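Local atomic coordinates of protein angel homolog 2 (Homo sapiens, PDB entry 6RW0), a protein that acts as a 2',3'-cyclic phosphatase of the CCR4 family of deadenylases and probably binds the 3' untranslated regions of messenger RNAs. Residues P350-T353 with S359-T362; A188-N193 with A215-V220; L166-V171 with G203-T208; L101-V106 with P117-L122. One frame throughout, in Å; residues are numbered along the deposited sequence. Where two conformers were deposited one is given.

Interaction 1. Residues P350-T353 with S359-T362; sequences PEVT and SAIT
Thr362, Thr353 and Val352 carry most of this buried contact, at the root of the hairpin formed by strands 354-356 and 359-369 in one sheet of the endonuclease/exonuclease/phosphatase fold. Thr362 OG1 gives its proton to Glu351 O at 2.8 Å, coming down from well above the carbonyl plane (66° out of it). The same hydroxyl accepts a bond from a water that also donates to Glu351 OE1, 2.8 Å from that water. Beside it the amide of Thr353 closes on Ile361 O (N to O 2.9 Å) in a nearly straight bond, 163° at the hydrogen. The Thr353 side chain, about 10 Å from the bound magnesium ion, lies obliquely over Thr362, with OG1 3.5 Å from Thr362 CA and CG2 3.7 Å from Thr362 OG1; the polar end is bonded to Asp364 and to the amide of Val363. With chi1 at -57°, Val352 turns CG1 toward 359-362, where it rests 3.7 Å from Ala360 O. A valine at Thr362 would probably leave Glu351 O without this donor and the bridging water without one acceptor. Helix 400-405 covers Val352 through Leu403 and meets Ala360 through Glu400, while strand 354-356 flanks Ala360 and Ile361.

Interaction 2. Residues A188-N193 with A215-V220; sequences AICVAN and AEISSV. With K (potassium ion), chain C.
Ile217 is a bump on the helix side, and the short side chain of Ala192 offers the hollow that takes it. The far end of the isoleucine, CD1, lands on Ala192 CB at 3.5 Å, with CG1 just behind at 3.9 Å. Its other branch, CG2, turns to the preceding inward-facing residue of the strand and meets Cys190 SG at 4.2 Å. One turn along the helix Val220 presents CG1 to the same sulfur, also at 4.2 Å. Cys190 thus pushes its thiol between Ile217 and Val220, and it reaches that notch because SG is swung opposite the backbone N (chi1 178°). Bump and hollow therefore alternate: cysteine into the helix surface, isoleucine into the strand surface. The match is entirely apolar, across axes 9.5 Å apart that run almost antiparallel (165°), as befits the helix of a beta-alpha-beta crossover returning from one parallel strand to the next. Beyond the packed face, Ser219 grips a potassium ion through both its carbonyl O, 2.7 Å from the metal, and its hydroxyl OG; a water is a further ligand. The helix 203-220 lies against the sheet here: Ile231 and Met233 of the parallel strand 231-236 also touch Ile217, and Val174, on the antiparallel neighbour strand 171-179, borders Cys190.

Interaction 3. Residues L166-V171 with G203-T208; sequences LDRDNV and GDIKLT
Leu166 overlaps Thr208 with its forked end, CD2 3.7 Å and CD1 4.0 Å from the methyl CG2 of the threonine, the two side chains crossing at a slant. This joins the loop between strands 148-157 and 171-179 to the first turns of helix 203-220, the connecting helix of a beta-alpha-beta unit in the endonuclease/exonuclease/phosphatase fold. One turn nearer the start of the helix, Ile205 pushes CD1 up against Arg168, 3.7 Å from its NH1 and 4.0 Å from its CG. The arginine chain bends at chi2 (-56°) and chi3, which brings its head back beside the isoleucine, the chains crossing at about a right angle. There NH1 is held by its neighbour in sequence, Asp167 OD1, at 2.8 Å, a salt bridge lying in the guanidinium plane and meeting the carboxylate on its syn side. A serine in place of Arg168 would probably leave the Asp167 carboxylate without this partner and uncover the end of Ile205. Farther along the loop, Asn170 is bonded to Gln209 of the same helix. Thr208 is itself anchored: its OG1 donates to Asp204 O at 2.9 Å, on the face of that carbonyl opposite the one reached by Thr208 N.

Interaction 4. Residues L101-V106 with P117-L122; sequences LCLQEV and PSLESL. With MG (magnesium ion), chain B.
Leu101 and Leu103, two residues apart on one face of a strand, both point their ends at Leu119 of the helix that follows. The strand 100-107 leads directly into helix 108-121, and it is broken by a G1 beta bulge in which Glu105 and Val106 both face Gly138 of the antiparallel strand 137-144. The contacts between the segments are apolar and tip to tip. Leu101 CD1 meets Leu119 CD2 at 4.0 Å, while the other methyl of the fork, Leu119 CD1, approaches Leu103 CD1 at 4.1 Å. A single helix side chain therefore spans both leucines of the strand, and only a small surface is buried. Ile93 of helix 82-96 and Cys142 of strand 137-144 touch both Leu101 and Leu119, and Tyr57 of strand 49-58 touches Leu103; together they form a layer between the sheet and its covering helices.

Metal binding occupies the far end of the strand, away from the leucines. At the bulge Glu105 takes a backbone conformation with positive phi (59°), and its side chain, extended beyond CG, carries OE2 to a magnesium ion at 2.3 Å. Five waters complete the six ligands.

Hydrogen bonds steady this carboxylate: Asn58 ND2 donates to OE2, and the amide of Ser61 to OE1. One water ties both kinds of interaction together, binding the magnesium at 2.2 Å while donating to Glu105 OE1 at 2.8 Å.

In the fold
From the N terminus, interaction 4 comes first, closing the strand-to-helix connection from strand 100-107 back along helix 108-121. Interactions 3 and 2 follow and cross: 166-171, 188-193, 203-208 and 215-220 alternate along the chain, so the two loops overlap in sequence and neither contains the other. Both use helix 203-220, interaction 3 binding its start to a loop and interaction 2 its end to a strand. Interaction 1 stands alone later, closing the hairpin 354-356/359-369, which belongs to the same sheet as strand 189-195. Interactions 2 and 4 touch where the two sheets face each other: the Asn193 amide probably bonds to Gln104 NE2 and Leu103 O, and Val191 packs on Cys102.

Interaction 1. Residues P350-T353 with S359-T362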
loop_
_atom_site.group_PDB
_atom_site.type_symbol
_atom_site.label_atom_id
_atom_site.label_comp_id
_atom_site.label_asym_id
_atom_site.label_seq_id
_atom_site.Cartn_x
_atom_site.Cartn_y
_atom_site.Cartn_z
ATOM N N PRO A 350 -6.874 -0.773 18.808
ATOM C CA PRO A 350 -6.372 -0.571 17.444
ATOM C C PRO A 350 -6.890 -1.595 16.454
ATOM O O PRO A 350 -7.028 -2.786 16.760
ATOM C CB PRO A 350 -4.850 -0.715 17.590
ATOM C CG PRO A 350 -4.563 -0.653 19.028
ATOM C CD PRO A 350 -5.793 -1.043 19.770
ATOM N N GLU A 351 -7.140 -1.109 15.244
ATOM C CA GLU A 351 -7.284 -1.959 14.080
ATOM C C GLU A 351 -5.928 -2.532 13.692
ATOM O O GLU A 351 -4.894 -1.864 13.810
ATOM C CB GLU A 351 -7.753 -1.116 12.895
ATOM C CG GLU A 351 -9.166 -0.591 13.002
ATOM C CD GLU A 351 -9.566 0.388 11.904
ATOM O OE1 GLU A 351 -8.698 0.877 11.145
ATOM O OE2 GLU A 351 -10.774 0.696 11.826
ATOM N N VAL A 352 -5.932 -3.767 13.185
ATOM C CA VAL A 352 -4.732 -4.365 12.614
ATOM C C VAL A 352 -5.042 -4.807 11.191
ATOM O O VAL A 352 -6.198 -5.060 10.837
ATOM C CB VAL A 352 -4.150 -5.537 13.442
ATOM C CG1 VAL A 352 -3.850 -5.078 14.858
ATOM C CG2 VAL A 352 -5.082 -6.738 13.417
ATOM N N THR A 353 -3.999 -4.848 10.360
ATOM C CA THR A 353 -4.091 -5.346 8.989
ATOM C C THR A 353 -3.184 -6.545 8.736
ATOM O O THR A 353 -3.227 -7.109 7.637
ATOM C CB THR A 353 -3.793 -4.240 7.956
ATOM O OG1 THR A 353 -2.416 -3.835 8.006
ATOM C CG2 THR A 353 -4.687 -3.039 8.178
ATOM N N SER A 359 4.190 -10.116 14.781
ATOM C CA SER A 359 3.630 -8.766 14.541
ATOM C C SER A 359 2.107 -8.771 14.398
ATOM O O SER A 359 1.608 -9.607 13.698
ATOM C CB SER A 359 4.275 -8.203 13.279
ATOM O OG SER A 359 3.959 -6.853 13.094
ATOM N N ALA A 360 1.432 -7.810 15.017
ATOM C CA ALA A 360 0.007 -7.550 14.771
ATOM C C ALA A 360 -0.216 -6.040 14.835
ATOM O O ALA A 360 -0.323 -5.462 15.924
ATOM C CB ALA A 360 -0.883 -8.278 15.772
ATOM N N ILE A 361 -0.302 -5.406 13.665
ATOM C CA ILE A 361 -0.288 -3.954 13.530
ATOM C C ILE A 361 -1.034 -3.586 12.249
ATOM O O ILE A 361 -1.320 -4.438 11.400
ATOM C CB ILE A 361 1.153 -3.377 13.492
ATOM C CG1 ILE A 361 1.999 -4.109 12.440
ATOM C CG2 ILE A 361 1.818 -3.404 14.879
ATOM C CD1 ILE A 361 3.427 -3.581 12.303
ATOM N N THR A 362 -1.354 -2.302 12.099
ATOM C CA THR A 362 -1.771 -1.764 10.807
ATOM C C THR A 362 -0.516 -1.293 10.077
ATOM O O THR A 362 0.219 -0.448 10.603
ATOM C CB THR A 362 -2.734 -0.586 10.960
ATOM O OG1 THR A 362 -4.062 -1.044 11.256
ATOM C CG2 THR A 362 -2.803 0.238 9.661
HETATM O O HOH W 1 -6.148 0.666 10.086
#

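Interaction 2. Residues A188-N193 with A215-V220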
loop_
_atom_site.group_PDB
_atom_site.type_symbol
_atom_site.label_atom_id
_atom_site.label_comp_id
_atom_site.label_asym_id
_atom_site.label_seq_id
_atom_site.Cartn_x
_atom_site.Cartn_y
_atom_site.Cartn_z
ATOM N N ALA A 188 -9.693 11.918 -15.211
ATOM C CA ALA A 188 -9.027 10.660 -14.958
ATOM C C ALA A 188 -8.856 10.447 -13.458
ATOM O O ALA A 188 -8.978 11.374 -12.653
ATOM C CB ALA A 188 -7.642 10.674 -15.603
ATOM N N ILE A 189 -8.566 9.198 -13.092
ATOM C CA ILE A 189 -8.235 8.814 -11.725
ATOM C C ILE A 189 -6.849 8.188 -11.726
ATOM O O ILE A 189 -6.540 7.336 -12.566
ATOM C CB ILE A 189 -9.271 7.837 -11.144
ATOM C CG1 ILE A 189 -10.641 8.513 -11.142
ATOM C CG2 ILE A 189 -8.873 7.397 -9.739
ATOM C CD1 ILE A 189 -11.756 7.608 -10.753
ATOM N N CYS A 190 -6.018 8.611 -10.786
ATOM C CA CYS A 190 -4.664 8.112 -10.651
ATOM C C CYS A 190 -4.652 7.106 -9.512
ATOM O O CYS A 190 -4.998 7.451 -8.380
ATOM C CB CYS A 190 -3.735 9.277 -10.333
ATOM S SG CYS A 190 -2.035 8.791 -10.079
ATOM N N VAL A 191 -4.254 5.870 -9.805
ATOM C CA VAL A 191 -4.191 4.809 -8.806
ATOM C C VAL A 191 -2.736 4.410 -8.624
ATOM O O VAL A 191 -2.054 4.055 -9.596
ATOM C CB VAL A 191 -5.028 3.586 -9.216
ATOM C CG1 VAL A 191 -4.931 2.490 -8.162
ATOM C CG2 VAL A 191 -6.471 3.977 -9.455
ATOM N N ALA A 192 -2.268 4.458 -7.383
ATOM C CA ALA A 192 -0.895 4.132 -7.046
ATOM C C ALA A 192 -0.875 2.979 -6.059
ATOM O O ALA A 192 -1.802 2.810 -5.261
ATOM C CB ALA A 192 -0.187 5.337 -6.449
ATOM N N ASN A 193 0.186 2.173 -6.136
ATOM C CA ASN A 193 0.362 1.002 -5.289
ATOM C C ASN A 193 1.846 0.830 -5.014
ATOM O O ASN A 193 2.679 1.045 -5.901
ATOM C CB ASN A 193 -0.220 -0.207 -6.036
ATOM C CG ASN A 193 -0.180 -1.500 -5.232
ATOM O OD1 ASN A 193 -0.041 -1.496 -4.016
ATOM N ND2 ASN A 193 -0.342 -2.619 -5.928
ATOM N N ALA A 215 6.546 11.572 -6.015
ATOM C CA ALA A 215 6.974 12.324 -7.192
ATOM C C ALA A 215 6.359 11.756 -8.464
ATOM O O ALA A 215 5.938 12.507 -9.343
ATOM C CB ALA A 215 8.498 12.331 -7.291
ATOM N N GLU A 216 6.294 10.427 -8.588
ATOM C CA GLU A 216 5.657 9.857 -9.770
ATOM C C GLU A 216 4.185 10.251 -9.824
ATOM O O GLU A 216 3.672 10.631 -10.884
ATOM C CB GLU A 216 5.819 8.338 -9.789
ATOM C CG GLU A 216 5.344 7.716 -11.084
ATOM C CD GLU A 216 6.296 7.934 -12.233
ATOM O OE1 GLU A 216 7.485 8.258 -12.002
ATOM O OE2 GLU A 216 5.859 7.773 -13.384
ATOM N N ILE A 217 3.492 10.184 -8.686
ATOM C CA ILE A 217 2.089 10.589 -8.643
ATOM C C ILE A 217 1.935 12.048 -9.039
ATOM O O ILE A 217 1.016 12.412 -9.790
ATOM C CB ILE A 217 1.488 10.322 -7.251
ATOM C CG1 ILE A 217 1.489 8.826 -6.962
ATOM C CG2 ILE A 217 0.086 10.912 -7.177
ATOM C CD1 ILE A 217 1.127 8.488 -5.517
ATOM N N SER A 218 2.820 12.907 -8.543
ATOM C CA SER A 218 2.711 14.321 -8.878
ATOM C C SER A 218 2.829 14.555 -10.376
ATOM O O SER A 218 2.188 15.467 -10.914
ATOM C CB SER A 218 3.786 15.113 -8.153
ATOM O OG SER A 218 3.804 16.436 -8.635
ATOM N N SER A 219 3.629 13.757 -11.068
ATOM C CA SER A 219 3.751 13.930 -12.506
ATOM C C SER A 219 2.563 13.328 -13.247
ATOM O O SER A 219 2.046 13.936 -14.197
ATOM C CB SER A 219 5.057 13.308 -12.979
ATOM O OG SER A 219 5.261 13.629 -14.335
ATOM N N VAL A 220 2.124 12.138 -12.840
ATOM C CA VAL A 220 1.069 11.443 -13.570
ATOM C C VAL A 220 -0.288 12.100 -13.351
ATOM O O VAL A 220 -1.094 12.197 -14.284
ATOM C CB VAL A 220 1.064 9.961 -13.158
ATOM C CG1 VAL A 220 -0.133 9.239 -13.761
ATOM C CG2 VAL A 220 2.363 9.292 -13.556
HETATM K K K C . 3.517 15.614 -15.685
HETATM O O HOH W 2 1.528 16.797 -17.095
#

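Interaction 3. Residues L166-V171 with G203-T208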
loop_
_atom_site.group_PDB
_atom_site.type_symbol
_atom_site.label_atom_id
_atom_site.label_comp_id
_atom_site.label_asym_id
_atom_site.label_seq_id
_atom_site.Cartn_x
_atom_site.Cartn_y
_atom_site.Cartn_z
ATOM N N LEU A 166 19.930 4.052 -1.923
ATOM C CA LEU A 166 18.778 3.373 -2.508
ATOM C C LEU A 166 19.188 2.013 -3.065
ATOM O O LEU A 166 19.071 1.726 -4.253
ATOM C CB LEU A 166 18.146 4.260 -3.572
ATOM C CG LEU A 166 17.386 5.446 -2.978
ATOM C CD1 LEU A 166 17.037 6.453 -4.069
ATOM C CD2 LEU A 166 16.118 5.025 -2.235
ATOM N N ASP A 167 19.633 1.149 -2.153
ATOM C CA ASP A 167 20.163 -0.154 -2.521
ATOM C C ASP A 167 19.156 -1.287 -2.359
ATOM O O ASP A 167 19.545 -2.458 -2.441
ATOM C CB ASP A 167 21.445 -0.455 -1.730
ATOM C CG ASP A 167 21.231 -0.485 -0.219
ATOM O OD1 ASP A 167 20.080 -0.446 0.245
ATOM O OD2 ASP A 167 22.245 -0.545 0.516
ATOM N N ARG A 168 17.878 -0.978 -2.167
ATOM C CA ARG A 168 16.854 -1.989 -1.935
ATOM C C ARG A 168 15.935 -2.137 -3.148
ATOM O O ARG A 168 15.747 -1.198 -3.930
ATOM C CB ARG A 168 16.044 -1.627 -0.685
ATOM C CG ARG A 168 16.890 -1.502 0.597
ATOM C CD ARG A 168 17.658 -2.768 0.861
ATOM N NE ARG A 168 17.763 -3.157 2.269
ATOM C CZ ARG A 168 18.637 -2.636 3.127
ATOM N NH1 ARG A 168 19.465 -1.678 2.732
ATOM N NH2 ARG A 168 18.690 -3.074 4.378
ATOM N N ASP A 169 15.343 -3.327 -3.283
ATOM C CA ASP A 169 14.669 -3.740 -4.516
ATOM C C ASP A 169 13.184 -3.402 -4.588
ATOM O O ASP A 169 12.517 -3.796 -5.560
ATOM C CB ASP A 169 14.909 -5.230 -4.749
ATOM C CG ASP A 169 16.343 -5.513 -5.154
ATOM O OD1 ASP A 169 16.851 -4.836 -6.090
ATOM O OD2 ASP A 169 16.970 -6.384 -4.509
ATOM N N ASN A 170 12.669 -2.608 -3.667
ATOM C CA ASN A 170 11.243 -2.330 -3.645
ATOM C C ASN A 170 10.815 -1.486 -4.842
ATOM O O ASN A 170 11.618 -0.790 -5.487
ATOM C CB ASN A 170 10.884 -1.639 -2.339
ATOM C CG ASN A 170 11.315 -2.438 -1.142
ATOM O OD1 ASN A 170 12.422 -2.249 -0.623
ATOM N ND2 ASN A 170 10.473 -3.387 -0.726
ATOM N N VAL A 171 9.513 -1.549 -5.119
ATOM C CA VAL A 171 8.931 -0.904 -6.285
ATOM C C VAL A 171 7.569 -0.294 -5.966
ATOM O O VAL A 171 6.963 -0.536 -4.920
ATOM C CB VAL A 171 8.782 -1.872 -7.481
ATOM C CG1 VAL A 171 10.132 -2.383 -7.969
ATOM C CG2 VAL A 171 7.865 -3.052 -7.118
ATOM N N GLY A 203 14.492 3.962 8.137
ATOM C CA GLY A 203 13.470 4.985 7.881
ATOM C C GLY A 203 13.931 5.963 6.819
ATOM O O GLY A 203 13.095 6.591 6.222
ATOM N N ASP A 204 15.240 6.153 6.702
ATOM C CA ASP A 204 15.830 7.001 5.647
ATOM C C ASP A 204 15.469 6.400 4.285
ATOM O O ASP A 204 15.022 7.118 3.438
ATOM C CB ASP A 204 17.344 7.115 5.834
ATOM C CG ASP A 204 18.115 5.815 5.967
ATOM O OD1 ASP A 204 17.559 4.838 6.413
ATOM O OD2 ASP A 204 19.260 5.829 5.619
ATOM N N ILE A 205 15.621 5.102 4.108
ATOM C CA ILE A 205 15.222 4.470 2.854
ATOM C C ILE A 205 13.714 4.546 2.673
ATOM O O ILE A 205 13.227 4.881 1.589
ATOM C CB ILE A 205 15.758 3.030 2.748
ATOM C CG1 ILE A 205 17.277 3.023 2.829
ATOM C CG2 ILE A 205 15.256 2.427 1.436
ATOM C CD1 ILE A 205 17.847 1.640 2.825
ATOM N N LYS A 206 12.945 4.253 3.728
ATOM C CA LYS A 206 11.490 4.280 3.612
ATOM C C LYS A 206 10.980 5.636 3.137
ATOM O O LYS A 206 10.110 5.707 2.260
ATOM C CB LYS A 206 10.834 3.966 4.950
ATOM C CG LYS A 206 10.681 2.531 5.308
ATOM C CD LYS A 206 9.539 2.464 6.329
ATOM C CE LYS A 206 9.023 1.059 6.498
ATOM N NZ LYS A 206 9.946 0.190 7.223
ATOM N N LEU A 207 11.436 6.727 3.777
ATOM C CA LEU A 207 10.959 8.057 3.395
ATOM C C LEU A 207 11.376 8.404 1.976
ATOM O O LEU A 207 10.623 9.067 1.250
ATOM C CB LEU A 207 11.477 9.126 4.360
ATOM C CG LEU A 207 10.691 9.188 5.664
ATOM C CD1 LEU A 207 11.425 10.058 6.662
ATOM C CD2 LEU A 207 9.278 9.695 5.451
ATOM N N THR A 208 12.556 7.958 1.548
ATOM C CA THR A 208 13.001 8.260 0.194
ATOM C C THR A 208 12.192 7.471 -0.829
ATOM O O THR A 208 11.820 8.008 -1.875
ATOM C CB THR A 208 14.500 7.988 0.059
ATOM O OG1 THR A 208 15.224 8.726 1.060
ATOM C CG2 THR A 208 15.034 8.434 -1.291
#

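Interaction 4. Residues L101-V106 with P117-L122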
loop_
_atom_site.group_PDB
_atom_site.type_symbol
_atom_site.label_atom_id
_atom_site.label_comp_id
_atom_site.label_asym_id
_atom_site.label_seq_id
_atom_site.Cartn_x
_atom_site.Cartn_y
_atom_site.Cartn_z
ATOM N N LEU A 101 -8.108 -3.438 -8.091
ATOM C CA LEU A 101 -7.333 -4.236 -7.153
ATOM C C LEU A 101 -5.905 -3.723 -7.110
ATOM O O LEU A 101 -5.255 -3.577 -8.153
ATOM C CB LEU A 101 -7.248 -5.705 -7.559
ATOM C CG LEU A 101 -8.550 -6.382 -7.919
ATOM C CD1 LEU A 101 -8.185 -7.786 -8.421
ATOM C CD2 LEU A 101 -9.498 -6.428 -6.761
ATOM N N CYS A 102 -5.418 -3.456 -5.910
ATOM C CA CYS A 102 -4.026 -3.100 -5.672
ATOM C C CYS A 102 -3.464 -4.224 -4.823
ATOM O O CYS A 102 -3.800 -4.336 -3.641
ATOM C CB CYS A 102 -3.914 -1.763 -4.955
ATOM S SG CYS A 102 -4.271 -0.386 -6.094
ATOM N N LEU A 103 -2.639 -5.070 -5.429
ATOM C CA LEU A 103 -2.109 -6.245 -4.760
ATOM C C LEU A 103 -0.620 -6.083 -4.505
ATOM O O LEU A 103 0.108 -5.492 -5.308
ATOM C CB LEU A 103 -2.359 -7.497 -5.609
ATOM C CG LEU A 103 -3.802 -7.736 -6.081
ATOM C CD1 LEU A 103 -3.886 -8.958 -6.981
ATOM C CD2 LEU A 103 -4.731 -7.866 -4.887
ATOM N N GLN A 104 -0.168 -6.625 -3.378
ATOM C CA GLN A 104 1.246 -6.715 -3.067
ATOM C C GLN A 104 1.628 -8.169 -2.817
ATOM O O GLN A 104 0.779 -9.021 -2.554
ATOM C CB GLN A 104 1.629 -5.826 -1.869
ATOM C CG GLN A 104 1.101 -4.379 -1.966
ATOM C CD GLN A 104 -0.314 -4.235 -1.463
ATOM O OE1 GLN A 104 -0.733 -4.922 -0.529
ATOM N NE2 GLN A 104 -1.068 -3.343 -2.081
ATOM N N GLU A 105 2.937 -8.429 -2.893
ATOM C CA GLU A 105 3.506 -9.772 -2.732
ATOM C C GLU A 105 2.954 -10.749 -3.766
ATOM O O GLU A 105 2.707 -11.922 -3.477
ATOM C CB GLU A 105 3.400 -10.287 -1.301
ATOM C CG GLU A 105 4.304 -9.482 -0.401
ATOM C CD GLU A 105 4.668 -10.168 0.890
ATOM O OE1 GLU A 105 4.712 -11.426 0.935
ATOM O OE2 GLU A 105 4.924 -9.430 1.870
ATOM N N VAL A 106 2.781 -10.248 -4.986
ATOM C CA VAL A 106 2.349 -11.037 -6.133
ATOM C C VAL A 106 3.593 -11.681 -6.730
ATOM O O VAL A 106 4.444 -10.992 -7.301
ATOM C CB VAL A 106 1.622 -10.149 -7.152
ATOM C CG1 VAL A 106 1.318 -10.913 -8.444
ATOM C CG2 VAL A 106 0.381 -9.538 -6.502
ATOM N N PRO A 117 -4.191 -15.093 -15.219
ATOM C CA PRO A 117 -5.263 -15.679 -16.001
ATOM C C PRO A 117 -6.589 -15.683 -15.228
ATOM O O PRO A 117 -7.579 -15.428 -15.797
ATOM C CB PRO A 117 -4.768 -17.096 -16.298
ATOM C CG PRO A 117 -3.290 -16.993 -16.195
ATOM C CD PRO A 117 -3.082 -16.024 -15.058
ATOM N N SER A 118 -6.552 -15.973 -13.935
ATOM C CA SER A 118 -7.781 -16.014 -13.152
ATOM C C SER A 118 -8.418 -14.636 -13.056
ATOM O O SER A 118 -9.636 -14.500 -13.200
ATOM C CB SER A 118 -7.504 -16.583 -11.758
ATOM O OG SER A 118 -7.115 -17.947 -11.831
ATOM N N LEU A 119 -7.614 -13.594 -12.843
ATOM C CA LEU A 119 -8.183 -12.256 -12.763
ATOM C C LEU A 119 -8.699 -11.784 -14.118
ATOM O O LEU A 119 -9.741 -11.123 -14.182
ATOM C CB LEU A 119 -7.157 -11.280 -12.194
ATOM C CG LEU A 119 -6.721 -11.570 -10.757
ATOM C CD1 LEU A 119 -5.662 -10.586 -10.272
ATOM C CD2 LEU A 119 -7.928 -11.538 -9.813
ATOM N N GLU A 120 -7.948 -12.103 -15.154
ATOM C CA GLU A 120 -8.461 -11.732 -16.509
ATOM C C GLU A 120 -9.837 -12.399 -16.878
ATOM O O GLU A 120 -10.901 -11.818 -17.396
ATOM C CB GLU A 120 -7.418 -12.009 -17.597
ATOM C CG GLU A 120 -6.145 -11.180 -17.459
ATOM C CD GLU A 120 -6.043 -9.838 -18.174
ATOM O OE1 GLU A 120 -6.541 -9.737 -19.301
ATOM O OE2 GLU A 120 -5.424 -8.911 -17.612
ATOM N N SER A 121 -10.000 -13.616 -16.319
ATOM C CA SER A 121 -11.264 -14.308 -16.541
ATOM C C SER A 121 -12.414 -13.618 -15.819
ATOM O O SER A 121 -13.569 -13.736 -16.248
ATOM C CB SER A 121 -11.160 -15.778 -16.124
ATOM O OG SER A 121 -11.162 -15.929 -14.716
ATOM N N LEU A 122 -12.125 -12.901 -14.733
ATOM C CA LEU A 122 -13.124 -12.160 -13.973
ATOM C C LEU A 122 -13.391 -10.770 -14.544
ATOM O O LEU A 122 -14.222 -10.037 -13.991
ATOM C CB LEU A 122 -12.683 -12.021 -12.511
ATOM C CG LEU A 122 -12.545 -13.293 -11.676
ATOM C CD1 LEU A 122 -12.021 -12.998 -10.279
ATOM C CD2 LEU A 122 -13.895 -14.018 -11.616
HETATM MG MG MG B . 4.987 -10.010 4.080
HETATM O O HOH W 3 6.127 -11.716 3.295
HETATM O O HOH W 4 4.684 -10.881 6.157
HETATM O O HOH W 5 7.133 -9.196 5.213
HETATM O O HOH W 6 2.792 -10.770 3.451
HETATM O O HOH W 7 4.188 -8.339 5.379
#